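Local coordinates for Dot/Icm T4SS effector (Legionella pneumophila, PDB 6VVE), which is an effector kinase of the Dot/Icm type IV secretion system, binds ADP, and is activated by host inositol hexakisphosphate, at residues Ala37-Asn42 with Leu119-Ile124; Asn109-Glu114 with Phe210-Gly215; Glu257-Asn262 with Leu276-Glu281. All coordinates share one frame; numbering follows the deposited sequence.

Overall arrangement
All three contacts are small surface contacts, but their chemistry differs. Contacts 1 and 2 share helix 102-121 and touch each other: Ala37 and Leu119 of contact 1 pack on Ile113 and Phe210 of contact 2, and the centres are 14 Å apart. Contact 1 ties the end of this helix to the N-terminal four-stranded sheet through a charged and polar network. Contact 2 joins the middle of the helix to segment 210-215, which follows Asp205 of the ADP pocket in sequence, setting a phenol oxygen over an imidazole. Contact 3 lies 30 Å or more from both, between centres, near the periphery of the C-terminal helices, and consists of two aromatic rings.

Contact 1 of 3, residues Ala37-Asn42 with Leu119-Ile124; sequences AVRFEN and LKYHGI
Arg39, on strand 34-41, takes hold of Tyr121 side-on: NE and NH2 both donate to the same phenol oxygen, with Arg39 NE to Tyr121 OH and Arg39 NH2 to Tyr121 OH each 2.9 Å. The oxygen lies almost in the guanidinium plane, while the tyrosine ring stands nearly at right angles to that plane, at 87°. A chi1 of 66° sets Arg39 CG between its own backbone N and carbonyl carbon, and from there the chain runs extended to NE toward helix 102-121. The third guanidinium nitrogen turns to its own strand, where Arg39 NH1 forms a nearly straight salt bridge of 2.6 Å (171°) to Glu41 OE2, also in plane. Tyr121 OH has a further and stronger partner in Asp47, on neighbouring strand 44-53; the other oxygen of that carboxylate forms a salt bridge with Lys120 NZ, which also hydrogen-bonds to Tyr48 O. Beyond Tyr121 the helix closes in a Schellman motif at Gly123: Leu119 O accepts from His122 N at 3.2 Å and from Ile124 N at 3.0 Å, and Gly123 N bonds to Lys120 O. The polar network thus fastens the C-terminal end of the helix to the hairpin of strands 34-41 and 44-53; the carboxylates of Glu41 and Asp47 probably balance the positive charges of Arg39 and Lys120, and the phenol, set between guanidinium and carboxylate, is probably polarised.

Contact 2 of 3, residues Asn109-Glu114 with Phe210-Gly215; sequences NLHIIE and FRYDKG
His111 reaches Tyr212 from a helical turn closed by the bond of Ile113 N to Asn109 O, 2.9 Å long. Across the contact the phenol oxygen lies over one face of the imidazole, with Tyr212 OH 3.1 Å from His111 ND1. The two planes are tilted by only 16°, yet the rings are slid so far apart that they barely overlap, the centroids being 5.4 Å from each other; the oxygen, rather than the body of the phenol ring, covers the histidine. A chi1 of 49° places Tyr212 CG between its backbone N and carbonyl carbon and swings the ring toward the helix. Helix 102-121 follows the first three strands of the five-stranded sheet, as helix C does in protein kinases, and the short, weakly bonded strand 211-212, a few residues after Asp205 of the ADP pocket, pairs with strand 177-178, a position consistent with the start of an activation segment. One turn back on the helix, Glu107 makes a weak hydrogen bond to His111 NE2. Gln115 of the same helix accepts from Phe210 N, a hydrogen bond between the helix and the 210-215 segment, and Tyr212 also packs on Tyr177. Past the tyrosine the chain bends in an Asx turn, where Gly215 N donates to Asp213 OD2 at 3.0 Å, meeting the carboxylate from above its plane.

Contact 3 of 3, residues Glu257-Asn262 with Leu276-Glu281; sequences EKWYEN and LRFYHE
Trp259 holds its CG anti to the backbone N (chi1 -166°), beside its own carbonyl carbon, whereas Phe278 holds CG anti to the carbonyl carbon (chi1 -75°); these settings send the indole out of helix 253-262 and the phenyl out of helix 272-280 until the two meet. They form an offset edge-to-face pair: the edge of Phe278 is turned toward the face of the five-membered ring of Trp259, with planes 85° apart and centroids separated by 5.6 Å. The closest atoms are Trp259 CD1 and Phe278 CZ, at 3.8 Å, an ordinary van der Waals distance. With the CA atoms of Trp259 and Phe278 still 10.5 Å apart, the side chains alone span the gap between the helices. Leu268, in the connection between the helices, also packs on Trp259. At the C-terminal end of helix 253-262, Asn262 ND2 bonds back to Lys258 O, nearly straight and 2.7 Å long; the next residue, Asn263, donates through its side chain to Trp259 O. Tyr260, next to Trp259 in sequence, sets its CD1 at the edge of the indole, in the ring plane, and its hydroxyl bonds to Asp230 and Tyr234. Leu276 and Tyr279 of helix 272-280 pack against helix 288-299. The helices are therefore probably held here by dispersion, with a weak electrostatic preference for the edge-to-face setting and without hydrogen bond or salt bridge between the two segments, in a small contact at the periphery of the helical C-terminal part.

Contact 1 of 3, residues Ala37-Asn42 with Leu119-Ile124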
loop_
_atom_site.group_PDB
_atom_site.type_symbol
_atom_site.label_atom_id
_atom_site.label_comp_id
_atom_site.label_asym_id
_atom_site.label_seq_id
_atom_site.Cartn_x
_atom_site.Cartn_y
_atom_site.Cartn_z
ATOM N N ALA A 37 11.262 -6.591 11.827
ATOM C CA ALA A 37 10.231 -7.504 12.310
ATOM C C ALA A 37 10.606 -8.915 11.878
ATOM O O ALA A 37 10.855 -9.155 10.690
ATOM C CB ALA A 37 8.856 -7.118 11.769
ATOM N N VAL A 38 10.664 -9.838 12.838
ATOM C CA VAL A 38 11.082 -11.214 12.598
ATOM C C VAL A 38 9.906 -12.138 12.877
ATOM O O VAL A 38 9.277 -12.044 13.938
ATOM C CB VAL A 38 12.285 -11.599 13.482
ATOM C CG1 VAL A 38 12.637 -13.072 13.293
ATOM C CG2 VAL A 38 13.485 -10.719 13.168
ATOM N N ARG A 39 9.611 -13.028 11.926
ATOM C CA ARG A 39 8.548 -14.009 12.093
ATOM C C ARG A 39 9.146 -15.378 12.382
ATOM O O ARG A 39 10.277 -15.682 11.990
ATOM C CB ARG A 39 7.656 -14.076 10.855
ATOM C CG ARG A 39 8.328 -14.588 9.597
ATOM C CD ARG A 39 7.334 -14.675 8.441
ATOM N NE ARG A 39 7.896 -15.342 7.267
ATOM C CZ ARG A 39 7.882 -16.655 7.075
ATOM N NH1 ARG A 39 7.330 -17.454 7.977
ATOM N NH2 ARG A 39 8.418 -17.173 5.979
ATOM N N PHE A 40 8.369 -16.205 13.080
ATOM C CA PHE A 40 8.824 -17.501 13.562
ATOM C C PHE A 40 7.905 -18.607 13.072
ATOM O O PHE A 40 6.697 -18.408 12.921
ATOM C CB PHE A 40 8.868 -17.533 15.100
ATOM C CG PHE A 40 9.878 -16.598 15.700
ATOM C CD1 PHE A 40 9.668 -15.226 15.695
ATOM C CD2 PHE A 40 11.041 -17.091 16.273
ATOM C CE1 PHE A 40 10.589 -14.368 16.238
ATOM C CE2 PHE A 40 11.976 -16.230 16.825
ATOM C CZ PHE A 40 11.751 -14.869 16.806
ATOM N N GLU A 41 8.494 -19.782 12.827
ATOM C CA GLU A 41 7.751 -21.008 12.585
ATOM C C GLU A 41 8.397 -22.115 13.404
ATOM O O GLU A 41 9.628 -22.241 13.431
ATOM C CB GLU A 41 7.742 -21.402 11.101
ATOM C CG GLU A 41 7.110 -20.382 10.178
ATOM C CD GLU A 41 7.078 -20.865 8.728
ATOM O OE1 GLU A 41 6.966 -22.079 8.515
ATOM O OE2 GLU A 41 7.165 -20.030 7.807
ATOM N N ASN A 42 7.567 -22.920 14.063
ATOM C CA ASN A 42 8.052 -24.055 14.846
ATOM C C ASN A 42 9.120 -23.612 15.839
ATOM O O ASN A 42 10.152 -24.258 15.997
ATOM C CB ASN A 42 8.582 -25.159 13.932
ATOM C CG ASN A 42 7.532 -25.658 12.954
ATOM O OD1 ASN A 42 6.361 -25.815 13.310
ATOM N ND2 ASN A 42 7.944 -25.898 11.710
ATOM N N LEU A 119 4.570 -7.906 0.908
ATOM C CA LEU A 119 5.241 -6.984 0.002
ATOM C C LEU A 119 6.649 -7.461 -0.326
ATOM O O LEU A 119 7.067 -7.425 -1.491
ATOM C CB LEU A 119 5.278 -5.581 0.607
ATOM C CG LEU A 119 3.942 -4.880 0.810
ATOM C CD1 LEU A 119 4.159 -3.508 1.488
ATOM C CD2 LEU A 119 3.199 -4.719 -0.495
ATOM N N LYS A 120 7.392 -7.919 0.686
ATOM C CA LYS A 120 8.740 -8.418 0.442
ATOM C C LYS A 120 8.722 -9.614 -0.503
ATOM O O LYS A 120 9.511 -9.680 -1.455
ATOM C CB LYS A 120 9.416 -8.782 1.766
ATOM C CG LYS A 120 10.809 -9.369 1.599
ATOM C CD LYS A 120 11.461 -9.673 2.937
ATOM C CE LYS A 120 12.755 -10.456 2.745
ATOM N NZ LYS A 120 13.517 -10.606 4.015
ATOM N N TYR A 121 7.833 -10.575 -0.249
ATOM C CA TYR A 121 7.774 -11.785 -1.056
ATOM C C TYR A 121 7.279 -11.528 -2.476
ATOM O O TYR A 121 7.321 -12.451 -3.302
ATOM C CB TYR A 121 6.881 -12.819 -0.372
ATOM C CG TYR A 121 7.418 -13.295 0.972
ATOM C CD1 TYR A 121 8.750 -13.146 1.302
ATOM C CD2 TYR A 121 6.578 -13.885 1.908
ATOM C CE1 TYR A 121 9.241 -13.580 2.528
ATOM C CE2 TYR A 121 7.052 -14.327 3.125
ATOM C CZ TYR A 121 8.383 -14.174 3.434
ATOM O OH TYR A 121 8.871 -14.600 4.649
ATOM N N HIS A 122 6.819 -10.311 -2.778
ATOM C CA HIS A 122 6.487 -9.913 -4.135
ATOM C C HIS A 122 7.409 -8.829 -4.674
ATOM O O HIS A 122 7.194 -8.352 -5.791
ATOM C CB HIS A 122 5.034 -9.439 -4.199
ATOM C CG HIS A 122 4.037 -10.532 -3.969
ATOM N ND1 HIS A 122 3.929 -11.201 -2.770
ATOM C CD2 HIS A 122 3.114 -11.082 -4.792
ATOM C CE1 HIS A 122 2.975 -12.111 -2.861
ATOM N NE2 HIS A 122 2.467 -12.062 -4.078
ATOM N N GLY A 123 8.430 -8.437 -3.920
ATOM C CA GLY A 123 9.380 -7.440 -4.387
ATOM C C GLY A 123 8.776 -6.082 -4.668
ATOM O O GLY A 123 9.160 -5.431 -5.644
ATOM N N ILE A 124 7.839 -5.635 -3.829
ATOM C CA ILE A 124 7.180 -4.351 -4.032
ATOM C C ILE A 124 7.121 -3.554 -2.732
ATOM O O ILE A 124 6.393 -2.558 -2.636
ATOM C CB ILE A 124 5.764 -4.546 -4.607
ATOM C CG1 ILE A 124 4.974 -5.548 -3.756
ATOM C CG2 ILE A 124 5.830 -5.018 -6.047
ATOM C CD1 ILE A 124 3.515 -5.633 -4.117
#

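Contact 2 of 3, residues Asn109-Glu114 with Phe210-Gly215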
loop_
_atom_site.group_PDB
_atom_site.type_symbol
_atom_site.label_atom_id
_atom_site.label_comp_id
_atom_site.label_asym_id
_atom_site.label_seq_id
_atom_site.Cartn_x
_atom_site.Cartn_y
_atom_site.Cartn_z
ATOM N N ASN A 109 -0.778 -3.661 14.065
ATOM C CA ASN A 109 0.646 -3.920 13.884
ATOM C C ASN A 109 0.893 -5.330 13.371
ATOM O O ASN A 109 1.709 -5.533 12.463
ATOM C CB ASN A 109 1.397 -3.702 15.201
ATOM C CG ASN A 109 1.621 -2.223 15.515
ATOM O OD1 ASN A 109 1.384 -1.350 14.684
ATOM N ND2 ASN A 109 2.085 -1.950 16.721
ATOM N N LEU A 110 0.200 -6.316 13.936
ATOM C CA LEU A 110 0.368 -7.688 13.473
ATOM C C LEU A 110 0.006 -7.820 11.996
ATOM O O LEU A 110 0.703 -8.498 11.233
ATOM C CB LEU A 110 -0.485 -8.633 14.324
ATOM C CG LEU A 110 -0.154 -10.123 14.225
ATOM C CD1 LEU A 110 -0.515 -10.836 15.529
ATOM C CD2 LEU A 110 -0.867 -10.766 13.062
ATOM N N HIS A 111 -1.082 -7.182 11.573
ATOM C CA HIS A 111 -1.477 -7.264 10.172
ATOM C C HIS A 111 -0.509 -6.505 9.280
ATOM O O HIS A 111 -0.211 -6.952 8.164
ATOM C CB HIS A 111 -2.904 -6.742 9.996
ATOM C CG HIS A 111 -3.956 -7.723 10.407
ATOM N ND1 HIS A 111 -4.512 -8.630 9.529
ATOM C CD2 HIS A 111 -4.536 -7.953 11.606
ATOM C CE1 HIS A 111 -5.398 -9.370 10.171
ATOM N NE2 HIS A 111 -5.431 -8.980 11.433
ATOM N N ILE A 112 0.007 -5.365 9.760
ATOM C CA ILE A 112 0.982 -4.613 8.977
ATOM C C ILE A 112 2.251 -5.434 8.773
ATOM O O ILE A 112 2.829 -5.450 7.679
ATOM C CB ILE A 112 1.290 -3.260 9.645
ATOM C CG1 ILE A 112 0.081 -2.329 9.506
ATOM C CG2 ILE A 112 2.536 -2.648 9.037
ATOM C CD1 ILE A 112 0.287 -0.944 10.120
ATOM N N ILE A 113 2.708 -6.124 9.822
ATOM C CA ILE A 113 3.900 -6.957 9.699
ATOM C C ILE A 113 3.671 -8.043 8.655
ATOM O O ILE A 113 4.502 -8.264 7.767
ATOM C CB ILE A 113 4.282 -7.554 11.065
ATOM C CG1 ILE A 113 4.748 -6.461 12.025
ATOM C CG2 ILE A 113 5.351 -8.616 10.886
ATOM C CD1 ILE A 113 4.725 -6.859 13.475
ATOM N N GLU A 114 2.534 -8.738 8.744
ATOM C CA GLU A 114 2.207 -9.751 7.744
ATOM C C GLU A 114 2.140 -9.136 6.355
ATOM O O GLU A 114 2.617 -9.724 5.378
ATOM C CB GLU A 114 0.885 -10.426 8.098
ATOM C CG GLU A 114 0.925 -11.205 9.410
ATOM C CD GLU A 114 -0.416 -11.796 9.777
ATOM O OE1 GLU A 114 -1.444 -11.121 9.574
ATOM O OE2 GLU A 114 -0.449 -12.955 10.248
ATOM N N PHE A 210 -3.343 -2.270 5.005
ATOM C CA PHE A 210 -4.179 -2.393 3.824
ATOM C C PHE A 210 -5.566 -2.902 4.208
ATOM O O PHE A 210 -5.753 -3.557 5.234
ATOM C CB PHE A 210 -3.555 -3.338 2.798
ATOM C CG PHE A 210 -2.239 -2.872 2.266
ATOM C CD1 PHE A 210 -2.163 -1.759 1.459
ATOM C CD2 PHE A 210 -1.074 -3.566 2.561
ATOM C CE1 PHE A 210 -0.942 -1.334 0.960
ATOM C CE2 PHE A 210 0.137 -3.146 2.073
ATOM C CZ PHE A 210 0.201 -2.026 1.268
ATOM N N ARG A 211 -6.543 -2.580 3.370
ATOM C CA ARG A 211 -7.857 -3.184 3.489
ATOM C C ARG A 211 -7.852 -4.566 2.852
ATOM O O ARG A 211 -7.023 -4.881 1.987
ATOM C CB ARG A 211 -8.922 -2.304 2.836
ATOM C CG ARG A 211 -9.250 -1.043 3.622
ATOM C CD ARG A 211 -10.368 -0.266 2.939
ATOM N NE ARG A 211 -10.638 1.014 3.590
ATOM C CZ ARG A 211 -11.480 1.930 3.118
ATOM N NH1 ARG A 211 -12.139 1.712 1.985
ATOM N NH2 ARG A 211 -11.660 3.066 3.780
ATOM N N TYR A 212 -8.792 -5.400 3.297
ATOM C CA TYR A 212 -8.971 -6.736 2.750
ATOM C C TYR A 212 -10.367 -7.201 3.123
ATOM O O TYR A 212 -10.962 -6.712 4.088
ATOM C CB TYR A 212 -7.904 -7.709 3.275
ATOM C CG TYR A 212 -7.739 -7.669 4.779
ATOM C CD1 TYR A 212 -8.490 -8.488 5.596
ATOM C CD2 TYR A 212 -6.842 -6.794 5.375
ATOM C CE1 TYR A 212 -8.343 -8.452 6.972
ATOM C CE2 TYR A 212 -6.700 -6.745 6.747
ATOM C CZ TYR A 212 -7.459 -7.567 7.539
ATOM O OH TYR A 212 -7.312 -7.538 8.909
ATOM N N ASP A 213 -10.881 -8.158 2.359
ATOM C CA ASP A 213 -12.227 -8.648 2.602
ATOM C C ASP A 213 -12.251 -9.564 3.823
ATOM O O ASP A 213 -11.340 -10.374 4.031
ATOM C CB ASP A 213 -12.763 -9.401 1.388
ATOM C CG ASP A 213 -14.244 -9.726 1.527
ATOM O OD1 ASP A 213 -15.065 -8.773 1.522
ATOM O OD2 ASP A 213 -14.575 -10.912 1.658
ATOM N N LYS A 214 -13.308 -9.434 4.628
ATOM C CA LYS A 214 -13.483 -10.226 5.833
ATOM C C LYS A 214 -14.675 -11.166 5.735
ATOM O O LYS A 214 -15.175 -11.628 6.765
ATOM C CB LYS A 214 -13.638 -9.306 7.043
ATOM C CG LYS A 214 -12.402 -8.491 7.369
ATOM C CD LYS A 214 -12.618 -7.623 8.601
ATOM C CE LYS A 214 -11.316 -6.998 9.078
ATOM N NZ LYS A 214 -10.733 -6.064 8.071
ATOM N N GLY A 215 -15.151 -11.437 4.519
ATOM C CA GLY A 215 -16.249 -12.354 4.315
ATOM C C GLY A 215 -17.628 -11.765 4.476
ATOM O O GLY A 215 -18.605 -12.513 4.430
#

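Contact 3 of 3, residues Glu257-Asn262 with Leu276-Glu281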
loop_
_atom_site.group_PDB
_atom_site.type_symbol
_atom_site.label_atom_id
_atom_site.label_comp_id
_atom_site.label_asym_id
_atom_site.label_seq_id
_atom_site.Cartn_x
_atom_site.Cartn_y
_atom_site.Cartn_z
ATOM N N GLU A 257 -18.364 1.526 -15.020
ATOM C CA GLU A 257 -19.540 1.558 -14.159
ATOM C C GLU A 257 -20.657 0.695 -14.725
ATOM O O GLU A 257 -21.289 -0.074 -13.997
ATOM C CB GLU A 257 -20.015 2.997 -13.973
ATOM C CG GLU A 257 -19.079 3.843 -13.132
ATOM C CD GLU A 257 -19.109 3.460 -11.665
ATOM O OE1 GLU A 257 -19.958 2.628 -11.289
ATOM O OE2 GLU A 257 -18.286 3.991 -10.890
ATOM N N LYS A 258 -20.918 0.815 -16.029
ATOM C CA LYS A 258 -21.947 -0.009 -16.648
ATOM C C LYS A 258 -21.605 -1.485 -16.522
ATOM O O LYS A 258 -22.504 -2.321 -16.420
ATOM C CB LYS A 258 -22.115 0.369 -18.116
ATOM C CG LYS A 258 -23.420 -0.123 -18.731
ATOM C CD LYS A 258 -23.464 0.137 -20.230
ATOM C CE LYS A 258 -24.878 -0.027 -20.785
ATOM N NZ LYS A 258 -25.541 -1.271 -20.304
ATOM N N TRP A 259 -20.313 -1.822 -16.539
ATOM C CA TRP A 259 -19.906 -3.213 -16.394
ATOM C C TRP A 259 -20.219 -3.722 -14.992
ATOM O O TRP A 259 -20.790 -4.807 -14.831
ATOM C CB TRP A 259 -18.412 -3.353 -16.706
ATOM C CG TRP A 259 -17.968 -4.771 -16.907
ATOM C CD1 TRP A 259 -17.992 -5.473 -18.070
ATOM C CD2 TRP A 259 -17.419 -5.649 -15.915
ATOM N NE1 TRP A 259 -17.504 -6.741 -17.867
ATOM C CE2 TRP A 259 -17.141 -6.873 -16.553
ATOM C CE3 TRP A 259 -17.132 -5.517 -14.555
ATOM C CZ2 TRP A 259 -16.599 -7.970 -15.875
ATOM C CZ3 TRP A 259 -16.595 -6.606 -13.881
ATOM C CH2 TRP A 259 -16.331 -7.814 -14.545
ATOM N N TYR A 260 -19.843 -2.951 -13.965
ATOM C CA TYR A 260 -20.128 -3.354 -12.589
ATOM C C TYR A 260 -21.626 -3.572 -12.395
ATOM O O TYR A 260 -22.055 -4.569 -11.802
ATOM C CB TYR A 260 -19.622 -2.292 -11.607
ATOM C CG TYR A 260 -18.117 -2.128 -11.544
ATOM C CD1 TYR A 260 -17.268 -3.214 -11.717
ATOM C CD2 TYR A 260 -17.552 -0.895 -11.300
ATOM C CE1 TYR A 260 -15.895 -3.062 -11.659
ATOM C CE2 TYR A 260 -16.170 -0.729 -11.232
ATOM C CZ TYR A 260 -15.352 -1.822 -11.413
ATOM O OH TYR A 260 -13.988 -1.658 -11.353
ATOM N N GLU A 261 -22.442 -2.640 -12.897
ATOM C CA GLU A 261 -23.883 -2.739 -12.699
ATOM C C GLU A 261 -24.442 -4.008 -13.314
ATOM O O GLU A 261 -25.443 -4.547 -12.822
ATOM C CB GLU A 261 -24.580 -1.515 -13.290
ATOM C CG GLU A 261 -24.200 -0.200 -12.615
ATOM C CD GLU A 261 -24.746 1.014 -13.344
ATOM O OE1 GLU A 261 -25.596 0.837 -14.245
ATOM O OE2 GLU A 261 -24.322 2.146 -13.018
ATOM N N ASN A 262 -23.817 -4.504 -14.386
ATOM C CA ASN A 262 -24.334 -5.660 -15.114
ATOM C C ASN A 262 -23.521 -6.924 -14.889
ATOM O O ASN A 262 -23.900 -7.984 -15.397
ATOM C CB ASN A 262 -24.404 -5.349 -16.611
ATOM C CG ASN A 262 -25.471 -4.318 -16.940
ATOM O OD1 ASN A 262 -26.647 -4.648 -17.061
ATOM N ND2 ASN A 262 -25.061 -3.059 -17.072
ATOM N N LEU A 276 -8.742 -6.468 -21.873
ATOM C CA LEU A 276 -8.210 -6.411 -23.231
ATOM C C LEU A 276 -9.252 -5.883 -24.207
ATOM O O LEU A 276 -8.919 -5.117 -25.115
ATOM C CB LEU A 276 -7.731 -7.792 -23.667
ATOM C CG LEU A 276 -6.238 -7.945 -23.975
ATOM C CD1 LEU A 276 -5.971 -9.316 -24.594
ATOM C CD2 LEU A 276 -5.720 -6.851 -24.897
ATOM N N ARG A 277 -10.511 -6.299 -24.049
ATOM C CA ARG A 277 -11.570 -5.806 -24.927
ATOM C C ARG A 277 -11.743 -4.298 -24.776
ATOM O O ARG A 277 -11.732 -3.556 -25.766
ATOM C CB ARG A 277 -12.879 -6.537 -24.618
ATOM C CG ARG A 277 -14.107 -5.999 -25.341
ATOM C CD ARG A 277 -13.949 -6.066 -26.851
ATOM N NE ARG A 277 -13.697 -7.423 -27.318
ATOM C CZ ARG A 277 -13.367 -7.738 -28.568
ATOM N NH1 ARG A 277 -13.251 -6.785 -29.486
ATOM N NH2 ARG A 277 -13.153 -9.008 -28.897
ATOM N N PHE A 278 -11.912 -3.826 -23.538
ATOM C CA PHE A 278 -12.046 -2.392 -23.308
ATOM C C PHE A 278 -10.804 -1.640 -23.788
ATOM O O PHE A 278 -10.910 -0.551 -24.364
ATOM C CB PHE A 278 -12.295 -2.117 -21.828
ATOM C CG PHE A 278 -13.694 -2.452 -21.363
ATOM C CD1 PHE A 278 -14.640 -2.969 -22.237
ATOM C CD2 PHE A 278 -14.057 -2.251 -20.046
ATOM C CE1 PHE A 278 -15.919 -3.266 -21.805
ATOM C CE2 PHE A 278 -15.342 -2.550 -19.605
ATOM C CZ PHE A 278 -16.267 -3.049 -20.479
ATOM N N TYR A 279 -9.614 -2.198 -23.547
ATOM C CA TYR A 279 -8.391 -1.556 -24.026
ATOM C C TYR A 279 -8.358 -1.509 -25.548
ATOM O O TYR A 279 -7.995 -0.480 -26.142
ATOM C CB TYR A 279 -7.169 -2.301 -23.483
ATOM C CG TYR A 279 -5.846 -1.741 -23.953
ATOM C CD1 TYR A 279 -5.358 -0.540 -23.441
ATOM C CD2 TYR A 279 -5.085 -2.405 -24.912
ATOM C CE1 TYR A 279 -4.153 -0.022 -23.866
ATOM C CE2 TYR A 279 -3.880 -1.896 -25.340
ATOM C CZ TYR A 279 -3.416 -0.704 -24.814
ATOM O OH TYR A 279 -2.219 -0.193 -25.239
ATOM N N HIS A 280 -8.744 -2.613 -26.200
ATOM C CA HIS A 280 -8.751 -2.652 -27.657
ATOM C C HIS A 280 -9.745 -1.658 -28.237
ATOM O O HIS A 280 -9.510 -1.110 -29.316
ATOM C CB HIS A 280 -9.075 -4.068 -28.132
ATOM C CG HIS A 280 -8.940 -4.257 -29.612
ATOM N ND1 HIS A 280 -7.834 -3.835 -30.319
ATOM C CD2 HIS A 280 -9.770 -4.829 -30.518
ATOM C CE1 HIS A 280 -7.990 -4.137 -31.595
ATOM N NE2 HIS A 280 -9.156 -4.739 -31.743
ATOM N N GLU A 281 -10.856 -1.418 -27.544
ATOM C CA GLU A 281 -11.867 -0.485 -28.019
ATOM C C GLU A 281 -11.523 0.970 -27.728
ATOM O O GLU A 281 -12.252 1.862 -28.172
ATOM C CB GLU A 281 -13.214 -0.818 -27.382
ATOM C CG GLU A 281 -13.838 -2.114 -27.861
ATOM C CD GLU A 281 -15.098 -2.469 -27.084
ATOM O OE1 GLU A 281 -15.096 -2.319 -25.843
ATOM O OE2 GLU A 281 -16.092 -2.889 -27.713
#